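Local structure of LEOA (Escherichia coli, 4AUR) at residues R22-M27 against D280-R285; T148-E153 against K199-G204; I319-L324 against E522-F527; S405-L410 against A431-T436. The protein probably binds and hydrolyses GTP as a bacterial dynamin of enterotoxigenic Escherichia coli, with a GTPase domain joined to a long helical stalk. All blocks are in the same frame, centred on the assembly; numbering follows the deposited sequence.

How the contacts relate
The four contacts mark successive levels of an elongated chain. Contact 2 lies in the GTPase domain, where its loop passes beside the probable P-loop; contact 1, about 46 Å from it between centres, joins the N-terminal helix to helix 275-343. That same helix runs on to contact 3, about 58 Å from contact 1 between centres. Contact 4 sits about 28 Å from contact 1 and 35 Å from contact 3, again between centres, and is nested in sequence within the loop that contact 3 closes. Contacts 2 and 3 fall on opposite sides of the chain's centre, with 95 Å between their own centres, which reflects the elongated shape of the chain.

Contact 1: residues R22-M27 against D280-R285; sequences RGMLEM and DIVIQR
Val-282 presents its two methyl branches to two successive residues of the other helix, Met-24 and Leu-25, and this forked fit is the heart of the contact. With CG1 anti to the backbone N (chi1 163°), the branches part: CG1 lies 4.0 Å from Met-24 CB, while CG2 comes to 3.7 Å from Leu-25 CD2. The side chains of Leu-25 and Val-282 cross at about a right angle, one methyl branch of each doing the touching. The bond from CA to CB of Leu-25 does not aim at the opposing helix; it is the far end of the side chain that closes the distance. Met-24, present as selenomethionine introduced in place of methionine, behaves differently. Its first bond is directed at helix 275-343, and the chain then runs past Val-282 until SE stands 4.5 Å from Ile-283 CG1, a looser touch at the margin of the patch. All of these meetings are between apolar groups, as suits a largely buried site.

The segment axes approach to 10.4 Å at an angle of 50°, and the touching patch is small, centred on Leu-25 and Val-282. The union of helix 3-30 with helix 275-343 recalls the neck bundle of other bacterial dynamin-like proteins. Helix 547-567 joins it through Leu-566 and Met-567, which pack on Met-24, and helix 38-51 flanks Leu-25 with Leu-39.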
loop_
_atom_site.group_PDB
_atom_site.type_symbol
_atom_site.label_atom_id
_atom_site.label_comp_id
_atom_site.label_asym_id
_atom_site.label_seq_id
_atom_site.Cartn_x
_atom_site.Cartn_y
_atom_site.Cartn_z
ATOM N N ARG A 22 3.742 20.686 -9.698
ATOM C CA ARG A 22 4.260 20.423 -11.049
ATOM C C ARG A 22 5.060 19.144 -11.123
ATOM O O ARG A 22 4.947 18.409 -12.072
ATOM C CB ARG A 22 5.113 21.592 -11.527
ATOM C CG ARG A 22 4.816 21.973 -12.968
ATOM C CD ARG A 22 5.330 23.358 -13.308
ATOM N NE ARG A 22 6.776 23.450 -13.146
ATOM C CZ ARG A 22 7.500 24.506 -13.462
ATOM N NH1 ARG A 22 6.940 25.593 -13.977
ATOM N NH2 ARG A 22 8.798 24.475 -13.262
ATOM N N GLY A 23 5.867 18.887 -10.106
ATOM C CA GLY A 23 6.673 17.680 -10.038
ATOM C C GLY A 23 5.798 16.464 -9.882
ATOM O O GLY A 23 6.102 15.406 -10.405
HETATM N N MSE A 24 4.697 16.614 -9.165
HETATM C CA MSE A 24 3.824 15.496 -8.896
HETATM C C MSE A 24 3.129 15.186 -10.175
HETATM O O MSE A 24 2.894 14.013 -10.463
HETATM C CB MSE A 24 2.846 15.819 -7.772
HETATM C CG MSE A 24 3.536 15.762 -6.429
HETATM SE SE MSE A 24 2.153 15.939 -5.027
HETATM C CE MSE A 24 2.629 17.641 -4.179
ATOM N N LEU A 25 2.819 16.216 -10.977
ATOM C CA LEU A 25 2.152 16.012 -12.279
ATOM C C LEU A 25 3.002 15.292 -13.296
ATOM O O LEU A 25 2.511 14.458 -14.041
ATOM C CB LEU A 25 1.752 17.333 -12.880
ATOM C CG LEU A 25 0.522 17.938 -12.211
ATOM C CD1 LEU A 25 0.471 19.447 -12.398
ATOM C CD2 LEU A 25 -0.746 17.287 -12.739
ATOM N N GLU A 26 4.279 15.640 -13.351
ATOM C CA GLU A 26 5.216 14.942 -14.220
ATOM C C GLU A 26 5.249 13.428 -13.946
ATOM O O GLU A 26 5.453 12.645 -14.865
ATOM C CB GLU A 26 6.630 15.499 -14.048
ATOM C CG GLU A 26 6.842 16.909 -14.564
ATOM C CD GLU A 26 8.292 17.366 -14.448
ATOM O OE1 GLU A 26 8.987 16.988 -13.473
ATOM O OE2 GLU A 26 8.738 18.126 -15.346
HETATM N N MSE A 27 5.078 13.024 -12.688
HETATM C CA MSE A 27 5.155 11.616 -12.324
HETATM C C MSE A 27 3.891 10.911 -12.702
HETATM O O MSE A 27 3.963 9.816 -13.226
HETATM C CB MSE A 27 5.429 11.448 -10.851
HETATM C CG MSE A 27 6.799 11.992 -10.529
HETATM SE SE MSE A 27 8.247 10.867 -11.238
HETATM C CE MSE A 27 8.576 11.690 -12.999
ATOM N N ASP A 280 -5.920 19.759 -4.925
ATOM C CA ASP A 280 -6.676 18.789 -4.130
ATOM C C ASP A 280 -6.834 17.532 -4.949
ATOM O O ASP A 280 -6.742 16.448 -4.419
ATOM C CB ASP A 280 -8.064 19.314 -3.677
ATOM C CG ASP A 280 -7.985 20.370 -2.528
ATOM O OD1 ASP A 280 -6.932 20.502 -1.830
ATOM O OD2 ASP A 280 -9.001 21.094 -2.340
ATOM N N ILE A 281 -7.075 17.674 -6.240
ATOM C CA ILE A 281 -7.230 16.511 -7.107
ATOM C C ILE A 281 -5.926 15.736 -7.257
ATOM O O ILE A 281 -5.921 14.518 -7.195
ATOM C CB ILE A 281 -7.784 16.896 -8.499
ATOM C CG1 ILE A 281 -9.261 17.263 -8.398
ATOM C CG2 ILE A 281 -7.663 15.750 -9.481
ATOM C CD1 ILE A 281 -9.752 18.090 -9.581
ATOM N N VAL A 282 -4.821 16.432 -7.453
ATOM C CA VAL A 282 -3.550 15.755 -7.640
ATOM C C VAL A 282 -3.110 15.035 -6.403
ATOM O O VAL A 282 -2.699 13.907 -6.479
ATOM C CB VAL A 282 -2.461 16.732 -8.071
ATOM C CG1 VAL A 282 -1.101 16.148 -7.873
ATOM C CG2 VAL A 282 -2.630 17.069 -9.532
ATOM N N ILE A 283 -3.203 15.677 -5.252
ATOM C CA ILE A 283 -2.835 15.024 -4.007
ATOM C C ILE A 283 -3.766 13.859 -3.741
ATOM O O ILE A 283 -3.344 12.845 -3.223
ATOM C CB ILE A 283 -2.830 16.006 -2.838
ATOM C CG1 ILE A 283 -1.711 17.029 -3.033
ATOM C CG2 ILE A 283 -2.599 15.301 -1.520
ATOM C CD1 ILE A 283 -1.625 18.047 -1.923
ATOM N N GLN A 284 -5.018 13.976 -4.124
ATOM C CA GLN A 284 -5.919 12.825 -4.020
ATOM C C GLN A 284 -5.492 11.620 -4.863
ATOM O O GLN A 284 -5.631 10.511 -4.442
ATOM C CB GLN A 284 -7.345 13.190 -4.417
ATOM C CG GLN A 284 -8.221 13.733 -3.299
ATOM C CD GLN A 284 -9.656 13.965 -3.787
ATOM O OE1 GLN A 284 -10.246 13.104 -4.478
ATOM N NE2 GLN A 284 -10.219 15.139 -3.448
ATOM N N ARG A 285 -4.993 11.846 -6.057
ATOM C CA ARG A 285 -4.710 10.759 -6.965
ATOM C C ARG A 285 -3.426 10.108 -6.525
ATOM O O ARG A 285 -3.216 8.948 -6.789
ATOM C CB ARG A 285 -4.629 11.282 -8.400
ATOM C CG ARG A 285 -4.438 10.240 -9.490
ATOM C CD ARG A 285 -5.598 9.265 -9.658
ATOM N NE ARG A 285 -5.261 8.212 -10.621
ATOM C CZ ARG A 285 -5.578 8.211 -11.922
ATOM N NH1 ARG A 285 -6.265 9.205 -12.470
ATOM N NH2 ARG A 285 -5.206 7.192 -12.706
#

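Contact 2: residues T148-E153 against K199-G204; sequences TNPLKE and KANLKG
Leu-202 overlaps the loop at Pro-150 and Leu-151 with a single methyl branch: its CD1 lies 3.8 Å from Leu-151 CB and 4.2 Å from Pro-150 CB. The bond from CA to CB does not aim at the loop; the end of the side chain does the approaching. Its CG stands anti to the backbone N (chi1 -179°), which carries the branch point out from the helix and lets CD1 settle beside both CB atoms. The preceding residue, Asn-201, meets the same proline from another direction, its OD1 lying 3.7 Å from Pro-150 CG. Here the two side chains cross at about a right angle, and the approach is a van der Waals touch of an oxygen on a ring carbon.

The contact lies in the P-loop GTPase domain. The segment 148-153 follows strand 140-146 of the central sheet, and helix 188-209 forms part of the crossover between the neighbouring parallel strands 172-177 and 221-224; Leu-202 also rests on Phe-174, Ile-176 and Ile-222 of those strands. Lys-152 touches Ala-61, Ser-63 and Asp-64 within the probable P-loop nearby.

The loop is also tied to itself. Asn-149 ND2 donates to Glu-153 OE2 over 3.0 Å with a nearly straight N-H...O angle of 161°, the acceptor lying in the amide plane and the carboxylate being met on its syn side. A further bond, from Lys-205 NZ to Pro-150 O, links the loop to the next turn of helix 188-209.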
loop_
_atom_site.group_PDB
_atom_site.type_symbol
_atom_site.label_atom_id
_atom_site.label_comp_id
_atom_site.label_asym_id
_atom_site.label_seq_id
_atom_site.Cartn_x
_atom_site.Cartn_y
_atom_site.Cartn_z
ATOM N N THR A 148 -15.904 51.458 24.182
ATOM C CA THR A 148 -17.038 51.778 25.057
ATOM C C THR A 148 -18.260 50.935 24.711
ATOM O O THR A 148 -18.865 50.332 25.585
ATOM C CB THR A 148 -17.422 53.276 24.996
ATOM O OG1 THR A 148 -17.546 53.699 23.629
ATOM C CG2 THR A 148 -16.365 54.125 25.684
ATOM N N ASN A 149 -18.611 50.906 23.430
ATOM C CA ASN A 149 -19.781 50.165 22.958
ATOM C C ASN A 149 -19.441 49.430 21.644
ATOM O O ASN A 149 -19.800 49.891 20.554
ATOM C CB ASN A 149 -20.961 51.131 22.785
ATOM C CG ASN A 149 -22.199 50.462 22.213
ATOM O OD1 ASN A 149 -22.499 49.297 22.499
ATOM N ND2 ASN A 149 -22.933 51.208 21.399
ATOM N N PRO A 150 -18.713 48.299 21.749
ATOM C CA PRO A 150 -18.183 47.581 20.580
ATOM C C PRO A 150 -19.227 47.162 19.546
ATOM O O PRO A 150 -20.156 46.424 19.865
ATOM C CB PRO A 150 -17.509 46.348 21.196
ATOM C CG PRO A 150 -18.051 46.248 22.575
ATOM C CD PRO A 150 -18.268 47.663 22.999
ATOM N N LEU A 151 -19.057 47.669 18.327
ATOM C CA LEU A 151 -19.831 47.292 17.153
ATOM C C LEU A 151 -21.055 48.150 17.075
ATOM O O LEU A 151 -21.967 47.981 17.851
ATOM C CB LEU A 151 -20.214 45.798 17.134
ATOM C CG LEU A 151 -20.849 45.305 15.824
ATOM C CD1 LEU A 151 -19.896 45.500 14.668
ATOM C CD2 LEU A 151 -21.277 43.857 15.905
ATOM N N LYS A 152 -21.072 49.062 16.115
ATOM C CA LYS A 152 -22.187 49.975 15.950
ATOM C C LYS A 152 -23.476 49.248 15.631
ATOM O O LYS A 152 -23.472 48.186 15.020
ATOM C CB LYS A 152 -21.875 51.028 14.892
ATOM C CG LYS A 152 -20.836 52.028 15.384
ATOM C CD LYS A 152 -20.552 53.124 14.363
ATOM C CE LYS A 152 -19.695 54.248 14.954
ATOM N NZ LYS A 152 -20.477 55.338 15.600
ATOM N N GLU A 153 -24.588 49.840 16.052
ATOM C CA GLU A 153 -25.881 49.165 16.032
ATOM C C GLU A 153 -26.315 48.793 14.623
ATOM O O GLU A 153 -27.024 47.814 14.431
ATOM C CB GLU A 153 -26.950 50.044 16.701
ATOM C CG GLU A 153 -26.921 50.054 18.233
ATOM C CD GLU A 153 -25.788 50.878 18.848
ATOM O OE1 GLU A 153 -25.139 51.683 18.129
ATOM O OE2 GLU A 153 -25.555 50.716 20.070
ATOM N N LYS A 199 -14.031 41.374 25.053
ATOM C CA LYS A 199 -13.916 40.284 24.062
ATOM C C LYS A 199 -15.137 39.383 24.100
ATOM O O LYS A 199 -15.579 38.901 23.077
ATOM C CB LYS A 199 -12.645 39.443 24.271
ATOM C CG LYS A 199 -11.402 40.033 23.594
ATOM C CD LYS A 199 -10.066 39.657 24.245
ATOM C CE LYS A 199 -9.460 38.375 23.684
ATOM N NZ LYS A 199 -8.107 38.136 24.265
ATOM N N ALA A 200 -15.686 39.162 25.283
ATOM C CA ALA A 200 -16.854 38.314 25.437
ATOM C C ALA A 200 -18.114 38.971 24.918
ATOM O O ALA A 200 -18.934 38.318 24.322
ATOM C CB ALA A 200 -17.033 37.937 26.896
ATOM N N ASN A 201 -18.272 40.259 25.193
ATOM C CA ASN A 201 -19.423 41.027 24.739
ATOM C C ASN A 201 -19.529 41.067 23.230
ATOM O O ASN A 201 -20.557 40.684 22.673
ATOM C CB ASN A 201 -19.345 42.458 25.266
ATOM C CG ASN A 201 -20.620 43.230 25.027
ATOM O OD1 ASN A 201 -20.606 44.268 24.391
ATOM N ND2 ASN A 201 -21.733 42.718 25.537
ATOM N N LEU A 202 -18.455 41.518 22.574
ATOM C CA LEU A 202 -18.376 41.555 21.114
ATOM C C LEU A 202 -18.557 40.194 20.496
ATOM O O LEU A 202 -19.128 40.060 19.407
ATOM C CB LEU A 202 -17.029 42.092 20.658
ATOM C CG LEU A 202 -16.826 42.191 19.149
ATOM C CD1 LEU A 202 -17.856 43.122 18.542
ATOM C CD2 LEU A 202 -15.435 42.695 18.848
ATOM N N LYS A 203 -18.046 39.183 21.178
ATOM C CA LYS A 203 -18.199 37.811 20.713
ATOM C C LYS A 203 -19.674 37.501 20.582
ATOM O O LYS A 203 -20.107 36.978 19.570
ATOM C CB LYS A 203 -17.503 36.847 21.665
ATOM C CG LYS A 203 -17.304 35.446 21.130
ATOM C CD LYS A 203 -16.155 34.718 21.840
ATOM C CE LYS A 203 -14.798 35.108 21.263
ATOM N NZ LYS A 203 -13.679 34.338 21.880
ATOM N N GLY A 204 -20.460 37.876 21.577
ATOM C CA GLY A 204 -21.887 37.629 21.544
ATOM C C GLY A 204 -22.653 38.395 20.480
ATOM O O GLY A 204 -23.534 37.833 19.844
#

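Contact 3: residues I319-L324 against E522-F527; sequences IEVKRL and EKMFAF
The shortest sound polar bonds around Val-321 and Phe-525 belong to the two helices themselves: Leu-324 N to Glu-320 O and Ala-526 N to Glu-522 O, each 3.0 Å. These bonds run within each helix; between the helices the contact is made by side chains and is apolar. Val-321 stands at the middle of it. Its CG1 lies 3.5 Å from Met-524 SE and 3.6 Å from Phe-525 CE1, so a single methyl group touches both the heavy atom of one residue and the ring of the next. Met-524 is selenomethionine, introduced in place of methionine; its chain reaches forward to SE, and the bend at chi3 turns CE off, so that both lie beside Val-321 CG1, and the two side chains slant across each other.

The helices belong to the dynamin-like helical domain, where the very long helix 275-343 is met by the short helix 521-528. Their segment axes stand 100° apart with a closest approach of 11.2 Å, so the short helix lies across the long one as a crossbar and only one turn of each contributes.

Phe-525 meets the valine obliquely through CE1 and CZ, and Lys-322 comes to its edge at CE2. The CE atom of this lysine lies near the plane of the ring, 4.2 Å from Phe-525 CE2. Beyond CG the lysine chain is extended and crosses the phenylalanine at about a right angle. Val-388 of helix 368-408 packs on Val-321, and Ala-325 of helix 275-343 on Met-524.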
loop_
_atom_site.group_PDB
_atom_site.type_symbol
_atom_site.label_atom_id
_atom_site.label_comp_id
_atom_site.label_asym_id
_atom_site.label_seq_id
_atom_site.Cartn_x
_atom_site.Cartn_y
_atom_site.Cartn_z
ATOM N N ILE A 319 14.300 -34.880 -2.862
ATOM C CA ILE A 319 15.253 -35.429 -1.892
ATOM C C ILE A 319 14.606 -36.528 -1.060
ATOM O O ILE A 319 15.242 -37.507 -0.715
ATOM C CB ILE A 319 15.758 -34.326 -0.964
ATOM C CG1 ILE A 319 16.881 -33.577 -1.640
ATOM C CG2 ILE A 319 16.240 -34.871 0.382
ATOM C CD1 ILE A 319 17.237 -32.289 -0.932
ATOM N N GLU A 320 13.333 -36.355 -0.735
ATOM C CA GLU A 320 12.642 -37.327 0.060
ATOM C C GLU A 320 12.377 -38.625 -0.712
ATOM O O GLU A 320 12.638 -39.711 -0.216
ATOM C CB GLU A 320 11.342 -36.753 0.596
ATOM C CG GLU A 320 10.874 -37.533 1.797
ATOM C CD GLU A 320 9.620 -36.979 2.413
ATOM O OE1 GLU A 320 9.340 -35.766 2.195
ATOM O OE2 GLU A 320 8.940 -37.774 3.119
ATOM N N VAL A 321 11.866 -38.512 -1.922
ATOM C CA VAL A 321 11.639 -39.667 -2.742
ATOM C C VAL A 321 12.926 -40.433 -2.975
ATOM O O VAL A 321 12.928 -41.657 -2.904
ATOM C CB VAL A 321 11.016 -39.250 -4.066
ATOM C CG1 VAL A 321 11.116 -40.357 -5.128
ATOM C CG2 VAL A 321 9.570 -38.840 -3.808
ATOM N N LYS A 322 14.017 -39.738 -3.244
ATOM C CA LYS A 322 15.273 -40.420 -3.400
ATOM C C LYS A 322 15.596 -41.244 -2.155
ATOM O O LYS A 322 16.070 -42.365 -2.262
ATOM C CB LYS A 322 16.385 -39.425 -3.686
ATOM C CG LYS A 322 16.446 -38.992 -5.144
ATOM C CD LYS A 322 17.060 -37.617 -5.308
ATOM C CE LYS A 322 17.546 -37.440 -6.736
ATOM N NZ LYS A 322 17.614 -36.019 -7.184
ATOM N N ARG A 323 15.306 -40.701 -0.981
ATOM C CA ARG A 323 15.605 -41.382 0.257
ATOM C C ARG A 323 14.755 -42.632 0.423
ATOM O O ARG A 323 15.234 -43.666 0.895
ATOM C CB ARG A 323 15.434 -40.461 1.463
ATOM C CG ARG A 323 16.514 -40.695 2.518
ATOM C CD ARG A 323 16.246 -40.035 3.869
ATOM N NE ARG A 323 15.727 -38.671 3.748
ATOM C CZ ARG A 323 14.450 -38.327 3.939
ATOM N NH1 ARG A 323 13.533 -39.249 4.272
ATOM N NH2 ARG A 323 14.077 -37.049 3.798
ATOM N N LEU A 324 13.497 -42.549 0.012
ATOM C CA LEU A 324 12.616 -43.717 0.019
ATOM C C LEU A 324 13.026 -44.770 -1.005
ATOM O O LEU A 324 12.923 -45.950 -0.742
ATOM C CB LEU A 324 11.186 -43.298 -0.261
ATOM C CG LEU A 324 10.602 -42.353 0.764
ATOM C CD1 LEU A 324 9.266 -41.826 0.295
ATOM C CD2 LEU A 324 10.484 -43.028 2.118
ATOM N N GLU A 522 15.773 -40.495 -13.450
ATOM C CA GLU A 522 14.854 -40.312 -14.561
ATOM C C GLU A 522 13.719 -41.349 -14.524
ATOM O O GLU A 522 12.540 -41.010 -14.623
ATOM C CB GLU A 522 15.626 -40.478 -15.872
ATOM C CG GLU A 522 14.854 -40.172 -17.156
ATOM C CD GLU A 522 15.273 -38.861 -17.831
ATOM O OE1 GLU A 522 16.110 -38.094 -17.285
ATOM O OE2 GLU A 522 14.747 -38.599 -18.929
ATOM N N LYS A 523 14.092 -42.619 -14.408
ATOM C CA LYS A 523 13.128 -43.716 -14.521
ATOM C C LYS A 523 12.391 -43.795 -13.228
ATOM O O LYS A 523 11.180 -43.934 -13.185
ATOM C CB LYS A 523 13.841 -45.035 -14.762
ATOM C CG LYS A 523 14.635 -45.103 -16.057
ATOM C CD LYS A 523 15.522 -46.343 -16.108
ATOM C CE LYS A 523 16.326 -46.388 -17.406
ATOM N NZ LYS A 523 15.417 -46.323 -18.587
HETATM N N MSE A 524 13.146 -43.677 -12.157
HETATM C CA MSE A 524 12.584 -43.825 -10.842
HETATM C C MSE A 524 11.480 -42.830 -10.755
HETATM O O MSE A 524 10.317 -43.175 -10.606
HETATM C CB MSE A 524 13.664 -43.660 -9.779
HETATM C CG MSE A 524 13.101 -44.132 -8.450
HETATM SE SE MSE A 524 12.473 -42.572 -7.417
HETATM C CE MSE A 524 10.593 -42.534 -7.866
ATOM N N PHE A 525 11.822 -41.571 -10.924
ATOM C CA PHE A 525 10.798 -40.532 -10.930
ATOM C C PHE A 525 9.673 -40.767 -11.913
ATOM O O PHE A 525 8.533 -40.561 -11.544
ATOM C CB PHE A 525 11.420 -39.161 -11.095
ATOM C CG PHE A 525 11.952 -38.631 -9.824
ATOM C CD1 PHE A 525 11.079 -38.277 -8.819
ATOM C CD2 PHE A 525 13.302 -38.522 -9.611
ATOM C CE1 PHE A 525 11.553 -37.794 -7.622
ATOM C CE2 PHE A 525 13.782 -38.042 -8.424
ATOM C CZ PHE A 525 12.910 -37.678 -7.424
ATOM N N ALA A 526 9.971 -41.233 -13.118
ATOM C CA ALA A 526 8.918 -41.366 -14.144
ATOM C C ALA A 526 7.876 -42.430 -13.826
ATOM O O ALA A 526 6.788 -42.401 -14.371
ATOM C CB ALA A 526 9.527 -41.658 -15.510
ATOM N N PHE A 527 8.230 -43.368 -12.956
ATOM C CA PHE A 527 7.400 -44.507 -12.626
ATOM C C PHE A 527 6.642 -44.319 -11.312
ATOM O O PHE A 527 5.457 -44.663 -11.216
ATOM C CB PHE A 527 8.285 -45.751 -12.541
ATOM C CG PHE A 527 7.538 -47.038 -12.678
ATOM C CD1 PHE A 527 7.276 -47.571 -13.937
ATOM C CD2 PHE A 527 7.096 -47.732 -11.544
ATOM C CE1 PHE A 527 6.574 -48.762 -14.070
ATOM C CE2 PHE A 527 6.397 -48.930 -11.669
ATOM C CZ PHE A 527 6.137 -49.444 -12.935
#

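Contact 4: residues S405-L410 against A431-T436; sequences SFLSGL and ATLKTT
In the dynamin-like helical domain, the last turns of helix 368-408 pack on the early part of helix 430-447, Leu-407 and Ser-408 facing Leu-433 and Lys-434. Two kinds of contact sit side by side. Leu-407 supplies the apolar one through its CD1 methyl, which lies 3.9 Å from Leu-433 CB and 3.8 Å from the backbone atom Lys-434 N. It thus rests on the surface of the helix, at the root of two side chains, and its own chain crosses that of Leu-433 at about a right angle.

The polar part is a hydrogen bond from Lys-434 NZ to Ser-408 OG, 2.9 Å long. The bend at chi3 (85°) carries CE and NZ of the lysine round to the hydroxyl; Lys-434 CD, set by the earlier torsions, lies 3.4 Å from Ser-408 OG. The hydroxyl thus lies alongside the last carbons of the lysine as well as at its ammonium. The same OG is bonded to Glu-404 O one turn earlier in its helix. Two partners therefore hold the hydroxyl, which would limit its rotation, in a part of the contact that lies nearer solvent than the buried Leu-407.

Around this pair, Phe-299 of helix 275-343 packs against Leu-407, Phe-415 and Ile-428 of the intervening loop touch Leu-433, and Glu-412 of that loop bonds through OE2 to Ala-431 N at the beginning of helix 430-447.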
loop_
_atom_site.group_PDB
_atom_site.type_symbol
_atom_site.label_atom_id
_atom_site.label_comp_id
_atom_site.label_asym_id
_atom_site.label_seq_id
_atom_site.Cartn_x
_atom_site.Cartn_y
_atom_site.Cartn_z
ATOM N N SER A 405 -7.178 -15.153 -3.143
ATOM C CA SER A 405 -7.984 -14.610 -2.065
ATOM C C SER A 405 -7.537 -13.205 -1.675
ATOM O O SER A 405 -8.336 -12.421 -1.213
ATOM C CB SER A 405 -7.898 -15.579 -0.876
ATOM O OG SER A 405 -8.465 -15.069 0.304
ATOM N N PHE A 406 -6.257 -12.891 -1.852
ATOM C CA PHE A 406 -5.770 -11.548 -1.620
ATOM C C PHE A 406 -6.337 -10.647 -2.709
ATOM O O PHE A 406 -7.033 -9.665 -2.413
ATOM C CB PHE A 406 -4.253 -11.494 -1.620
ATOM C CG PHE A 406 -3.705 -10.100 -1.481
ATOM C CD1 PHE A 406 -3.661 -9.480 -0.249
ATOM C CD2 PHE A 406 -3.246 -9.403 -2.580
ATOM C CE1 PHE A 406 -3.172 -8.185 -0.118
ATOM C CE2 PHE A 406 -2.738 -8.128 -2.443
ATOM C CZ PHE A 406 -2.715 -7.517 -1.222
ATOM N N LEU A 407 -6.070 -11.017 -3.961
ATOM C CA LEU A 407 -6.589 -10.310 -5.129
ATOM C C LEU A 407 -8.107 -10.201 -5.190
ATOM O O LEU A 407 -8.613 -9.310 -5.835
ATOM C CB LEU A 407 -6.110 -10.974 -6.408
ATOM C CG LEU A 407 -4.611 -10.978 -6.694
ATOM C CD1 LEU A 407 -4.358 -11.832 -7.910
ATOM C CD2 LEU A 407 -4.072 -9.606 -6.974
ATOM N N SER A 408 -8.854 -11.092 -4.549
ATOM C CA SER A 408 -10.316 -11.006 -4.628
ATOM C C SER A 408 -10.836 -9.901 -3.734
ATOM O O SER A 408 -11.879 -9.316 -4.028
ATOM C CB SER A 408 -10.967 -12.333 -4.234
ATOM O OG SER A 408 -10.763 -13.330 -5.224
ATOM N N GLY A 409 -10.104 -9.626 -2.649
ATOM C CA GLY A 409 -10.454 -8.585 -1.683
ATOM C C GLY A 409 -9.979 -7.187 -2.039
ATOM O O GLY A 409 -10.155 -6.254 -1.256
ATOM N N LEU A 410 -9.365 -7.022 -3.204
ATOM C CA LEU A 410 -8.885 -5.706 -3.599
ATOM C C LEU A 410 -9.982 -4.903 -4.271
ATOM O O LEU A 410 -10.016 -3.687 -4.130
ATOM C CB LEU A 410 -7.679 -5.823 -4.530
ATOM C CG LEU A 410 -6.450 -6.475 -3.884
ATOM C CD1 LEU A 410 -5.260 -6.425 -4.833
ATOM C CD2 LEU A 410 -6.085 -5.840 -2.549
ATOM N N ALA A 431 -8.480 -9.312 -11.636
ATOM C CA ALA A 431 -9.085 -10.468 -12.248
ATOM C C ALA A 431 -8.225 -11.053 -13.353
ATOM O O ALA A 431 -8.339 -12.251 -13.615
ATOM C CB ALA A 431 -10.482 -10.162 -12.740
ATOM N N THR A 432 -7.366 -10.257 -14.005
ATOM C CA THR A 432 -6.519 -10.841 -15.047
ATOM C C THR A 432 -5.460 -11.679 -14.407
ATOM O O THR A 432 -5.078 -12.697 -14.967
ATOM C CB THR A 432 -5.867 -9.844 -16.030
ATOM O OG1 THR A 432 -4.885 -9.017 -15.372
ATOM C CG2 THR A 432 -6.916 -8.985 -16.708
ATOM N N LEU A 433 -5.003 -11.259 -13.229
ATOM C CA LEU A 433 -3.917 -11.911 -12.550
ATOM C C LEU A 433 -4.492 -13.078 -11.821
ATOM O O LEU A 433 -3.865 -14.108 -11.719
ATOM C CB LEU A 433 -3.249 -10.982 -11.539
ATOM C CG LEU A 433 -2.554 -9.696 -11.990
ATOM C CD1 LEU A 433 -2.542 -8.637 -10.889
ATOM C CD2 LEU A 433 -1.143 -10.008 -12.439
ATOM N N LYS A 434 -5.680 -12.916 -11.274
ATOM C CA LYS A 434 -6.327 -14.029 -10.601
ATOM C C LYS A 434 -6.449 -15.202 -11.583
ATOM O O LYS A 434 -6.125 -16.314 -11.244
ATOM C CB LYS A 434 -7.687 -13.602 -10.091
ATOM C CG LYS A 434 -8.316 -14.556 -9.105
ATOM C CD LYS A 434 -9.361 -13.885 -8.221
ATOM C CE LYS A 434 -10.737 -13.846 -8.877
ATOM N NZ LYS A 434 -11.841 -13.678 -7.874
ATOM N N THR A 435 -6.864 -14.939 -12.815
ATOM C CA THR A 435 -7.123 -15.994 -13.802
ATOM C C THR A 435 -5.928 -16.901 -14.071
ATOM O O THR A 435 -6.059 -18.105 -14.270
ATOM C CB THR A 435 -7.489 -15.372 -15.153
ATOM O OG1 THR A 435 -8.517 -14.416 -14.949
ATOM C CG2 THR A 435 -7.969 -16.433 -16.128
ATOM N N THR A 436 -4.768 -16.276 -14.122
ATOM C CA THR A 436 -3.553 -16.932 -14.486
ATOM C C THR A 436 -3.167 -17.876 -13.360
ATOM O O THR A 436 -2.782 -19.019 -13.582
ATOM C CB THR A 436 -2.519 -15.845 -14.750
ATOM O OG1 THR A 436 -2.881 -15.201 -15.971
ATOM C CG2 THR A 436 -1.131 -16.390 -14.897
#